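Endo-beta-1,4-glucanase (Streptomyces sp., PDB 1OA4) hydrolyses internal beta-1,4-glucosidic bonds of cellulose, as a family 12 glycoside hydrolase with the beta-jelly-roll fold of its clan. Local coordinates at residues A[81-86]-A[218-222]; A[143-148]-A[170-174]. All blocks are in the same frame, centred on the assembly; numbering follows the deposited sequence.

Interaction 1: residues A[81-86]-A[218-222]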
# COMPACT_ATOMS: atom_id res chain seq x y z
N SER A 81 -10.91 -13.96 12.63
CA SER A 81 -11.28 -15.08 11.78
C SER A 81 -10.21 -15.43 10.75
O SER A 81 -10.32 -16.45 10.07
CB SER A 81 -12.56 -14.73 11.04
OG SER A 81 -13.60 -14.50 11.96
N ILE A 82 -9.20 -14.58 10.61
CA ILE A 82 -8.17 -14.83 9.62
C ILE A 82 -7.18 -15.90 10.07
O ILE A 82 -6.56 -15.78 11.13
CB ILE A 82 -7.38 -13.56 9.30
CG1 ILE A 82 -8.32 -12.49 8.75
CG2 ILE A 82 -6.29 -13.87 8.28
CD1 ILE A 82 -7.66 -11.12 8.62
N GLY A 83 -7.04 -16.93 9.25
CA GLY A 83 -6.05 -17.96 9.51
C GLY A 83 -4.68 -17.53 8.98
O GLY A 83 -3.66 -17.68 9.65
N SER A 84 -4.68 -16.99 7.76
CA SER A 84 -3.47 -16.48 7.13
C SER A 84 -3.86 -15.46 6.06
O SER A 84 -4.95 -15.54 5.47
CB SER A 84 -2.64 -17.62 6.47
OG SER A 84 -3.39 -18.33 5.50
N ALA A 85 -2.98 -14.50 5.82
CA ALA A 85 -3.16 -13.54 4.75
C ALA A 85 -1.90 -13.45 3.89
O ALA A 85 -1.24 -12.42 3.86
CB ALA A 85 -3.50 -12.16 5.34
N PRO A 86 -1.57 -14.50 3.15
CA PRO A 86 -0.33 -14.48 2.38
C PRO A 86 -0.40 -13.50 1.24
O PRO A 86 -1.37 -13.47 0.47
CB PRO A 86 -0.20 -15.91 1.87
CG PRO A 86 -1.58 -16.44 1.89
CD PRO A 86 -2.31 -15.77 3.00
N SER A 218 -2.32 -11.83 -3.27
CA SER A 218 -2.91 -11.68 -1.97
C SER A 218 -4.03 -12.71 -1.84
O SER A 218 -4.82 -12.91 -2.78
CB SER A 218 -3.47 -10.28 -1.83
OG SER A 218 -4.26 -10.20 -0.67
N ALA A 219 -4.06 -13.40 -0.71
CA ALA A 219 -5.17 -14.29 -0.36
C ALA A 219 -5.43 -14.08 1.12
O ALA A 219 -4.50 -13.81 1.88
CB ALA A 219 -4.81 -15.73 -0.66
N VAL A 220 -6.68 -14.19 1.54
CA VAL A 220 -7.01 -14.06 2.95
C VAL A 220 -7.86 -15.28 3.33
O VAL A 220 -9.03 -15.37 2.96
CB VAL A 220 -7.72 -12.72 3.28
CG1 VAL A 220 -7.96 -12.67 4.78
CG2 VAL A 220 -6.88 -11.53 2.83
N ASN A 221 -7.22 -16.21 4.03
CA ASN A 221 -7.80 -17.50 4.37
C ASN A 221 -8.44 -17.48 5.74
O ASN A 221 -7.86 -16.99 6.71
CB ASN A 221 -6.70 -18.55 4.34
CG ASN A 221 -6.02 -18.61 3.00
OD1 ASN A 221 -4.81 -18.38 2.89
ND2 ASN A 221 -6.79 -18.89 1.97
N ALA A 222 -9.66 -18.02 5.82
CA ALA A 222 -10.41 -18.07 7.07
C ALA A 222 -10.01 -19.24 7.96
O ALA A 222 -8.84 -19.63 8.02
CB ALA A 222 -11.92 -18.15 6.77
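Asn-221 faces both Gly-83 and Ser-84, a classic beta bulge at the place where the C-terminal tail of this family 12 beta-sandwich runs antiparallel to the loop entering strand 86-92. Backbone bonds carry most of the contact. Asn-221 O takes the N-H of Gly-83 at 2.7 Å (Gly-83 N to Asn-221 O), and the N-H of Ser-84 bonds weakly to the same oxygen, so one carbonyl serves two successive donors. In return Asn-221 N gives its hydrogen to Ser-84 O at 2.8 Å, nearly head-on to the carbonyl. Farther along, Ala-219 N donates to Pro-86 O at 2.9 Å, joining the tail to the start of strand 86-92 as a continuation of strand 212-218. Between these bonds, Ala-85 CA lies 3.2 Å from Ala-219 O in a C-H...O contact, while Ala-85 N points away from the tail and bonds the Asp-175 carboxylate.

The apolar contacts line the inner side. Val-220 CG1, placed anti to the backbone N (chi1 -177°), meets Ile-82 CG1 at 4.0 Å, the two branched chains crossing at a slant; both residues also rest on Met-77 of strand 77-78. Ala-85 CB adds a looser contact with Val-220 CG2.

Polar side chains meet on the other side of the tail. Ser-84 OG, held between its backbone N and carbonyl carbon (chi1 58°), donates a weak hydrogen bond to Asn-221 OD1. The same amide oxygen lies 3.6 Å from Pro-86 CD, where the proline ring and the asparagine side chain cross at about a right angle.

Interaction 2: residues A[143-148]-A[170-174]; sequences VGGRSW and SSWSF
With CG beside its backbone N (chi1 -76°) and the chain extended from CG to NE, Arg-146 reaches across one face of the Trp-172 indole, whose own CG is anti to the backbone N (chi1 -166°). The two side chains run past each other in opposite directions. Arg-146 CD sits over the six-membered ring in a CH-pi contact, 3.6 Å from its centroid, and CZ lies over the five-membered ring at 4.0 Å from that centroid, a cation-pi pair. The guanidinium stands almost upright on the indole, the planes 82° apart, with the NE edge turned down to the ring.

Trp-148 meets the far end of the indole, its CZ2 3.5 Å from Trp-172 CZ3, with the rings neither stacked nor perpendicular. Its NE1 donates to Val-143 O at 3.1 Å within the same beta hairpin, the acceptor lying in the indole plane. Arg-146 N reaches that oxygen from the opposite face of the carbonyl plane, closing the type I' turn 143-146.

A water beside the indole nitrogen, displaced from the ring plane toward the Arg-146 face, links the segments, donating to Gly-144 O at 2.7 Å and accepting a weak bond from Trp-172 NE1. Arg-146 NE and Trp-172 NE1, 3.1 Å apart, are both donors, so the hairpin meets strand 171-175 through a positive charge that probably polarises the pi cloud beneath it.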
# COMPACT_ATOMS: atom_id res chain seq x y z
N VAL A 143 9.15 -8.50 12.39
CA VAL A 143 7.94 -9.05 11.81
C VAL A 143 8.28 -9.82 10.56
O VAL A 143 9.00 -9.33 9.69
CB VAL A 143 6.93 -7.95 11.42
CG1 VAL A 143 5.58 -8.58 11.08
CG2 VAL A 143 6.81 -6.91 12.52
N GLY A 144 7.78 -11.05 10.48
CA GLY A 144 7.98 -11.86 9.31
C GLY A 144 9.42 -12.28 9.08
O GLY A 144 9.77 -12.71 7.99
N GLY A 145 10.25 -12.18 10.12
CA GLY A 145 11.64 -12.56 9.99
C GLY A 145 12.53 -11.44 9.50
O GLY A 145 13.70 -11.68 9.17
N ARG A 146 11.99 -10.22 9.46
CA ARG A 146 12.70 -9.03 9.01
C ARG A 146 12.63 -7.98 10.11
O ARG A 146 11.74 -8.01 10.96
CB ARG A 146 12.07 -8.49 7.71
CG ARG A 146 12.40 -9.28 6.47
CD ARG A 146 11.79 -8.71 5.22
NE ARG A 146 12.06 -9.52 4.03
CZ ARG A 146 13.14 -9.40 3.26
NH1 ARG A 146 14.07 -8.50 3.54
NH2 ARG A 146 13.27 -10.18 2.21
N SER A 147 13.58 -7.05 10.12
CA SER A 147 13.57 -5.98 11.11
C SER A 147 12.96 -4.71 10.52
O SER A 147 13.21 -4.39 9.36
CB SER A 147 14.98 -5.67 11.60
OG SER A 147 14.94 -4.65 12.58
N TRP A 148 12.15 -4.01 11.32
CA TRP A 148 11.48 -2.78 10.88
C TRP A 148 11.58 -1.65 11.87
O TRP A 148 11.53 -1.86 13.07
CB TRP A 148 9.99 -3.01 10.61
CG TRP A 148 9.75 -4.19 9.74
CD1 TRP A 148 9.60 -5.47 10.15
CD2 TRP A 148 9.64 -4.21 8.31
NE1 TRP A 148 9.42 -6.30 9.07
CE2 TRP A 148 9.42 -5.55 7.93
CE3 TRP A 148 9.69 -3.24 7.31
CZ2 TRP A 148 9.27 -5.93 6.60
CZ3 TRP A 148 9.53 -3.62 6.00
CH2 TRP A 148 9.33 -4.96 5.65
N SER A 170 13.52 -5.92 -2.88
CA SER A 170 13.05 -6.03 -4.26
C SER A 170 11.76 -6.83 -4.38
O SER A 170 10.89 -6.53 -5.21
CB SER A 170 14.13 -6.67 -5.16
OG SER A 170 14.54 -7.92 -4.64
N SER A 171 11.66 -7.87 -3.57
CA SER A 171 10.47 -8.72 -3.56
C SER A 171 10.38 -9.42 -2.21
O SER A 171 11.38 -9.65 -1.55
CB SER A 171 10.51 -9.75 -4.69
OG SER A 171 11.57 -10.69 -4.51
N TRP A 172 9.17 -9.74 -1.80
CA TRP A 172 8.98 -10.47 -0.56
C TRP A 172 7.60 -11.11 -0.60
O TRP A 172 6.65 -10.54 -1.14
CB TRP A 172 9.10 -9.53 0.64
CG TRP A 172 9.25 -10.21 1.99
CD1 TRP A 172 9.94 -11.38 2.25
CD2 TRP A 172 8.71 -9.77 3.23
NE1 TRP A 172 9.85 -11.67 3.60
CE2 TRP A 172 9.11 -10.70 4.22
CE3 TRP A 172 7.93 -8.67 3.62
CZ2 TRP A 172 8.76 -10.55 5.55
CZ3 TRP A 172 7.58 -8.55 4.95
CH2 TRP A 172 7.98 -9.48 5.89
N SER A 173 7.53 -12.32 -0.05
CA SER A 173 6.27 -13.04 0.11
C SER A 173 6.18 -13.27 1.61
O SER A 173 7.13 -13.78 2.24
CB SER A 173 6.27 -14.38 -0.64
OG SER A 173 6.56 -14.22 -2.01
N PHE A 174 5.04 -12.90 2.19
CA PHE A 174 4.89 -12.90 3.63
C PHE A 174 3.41 -13.00 4.03
O PHE A 174 2.53 -13.08 3.17
CB PHE A 174 5.49 -11.60 4.18
CG PHE A 174 4.80 -10.36 3.71
CD1 PHE A 174 4.98 -9.88 2.42
CD2 PHE A 174 3.98 -9.65 4.56
CE1 PHE A 174 4.33 -8.74 1.99
CE2 PHE A 174 3.33 -8.51 4.13
CZ PHE A 174 3.51 -8.04 2.85
O HOH W 1 11.51 -12.34 6.00

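How the interactions relate
From the N terminus, the chain first reaches 81-86, leads into strand 86-92 and, through strands 98-108 and 119-128, arrives at the hairpin of 143-148. Interaction 2 then closes a short loop of 21 intervening residues, including strand 159-164, when the chain returns at 170-174. Helix 176-185 and strands 194-204 and 212-218 follow before the C-terminal tail closes the much longer loop of interaction 1, within which interaction 2 is nested. Interaction 2 connects the larger mixed sheet to the edge strand 171-175 of the six-stranded sheet; interaction 1 prolongs the pairing of that strand's neighbour, 86-92, with 212-218. The two contacts touch where Pro-86 packs against the backbone of Phe-174.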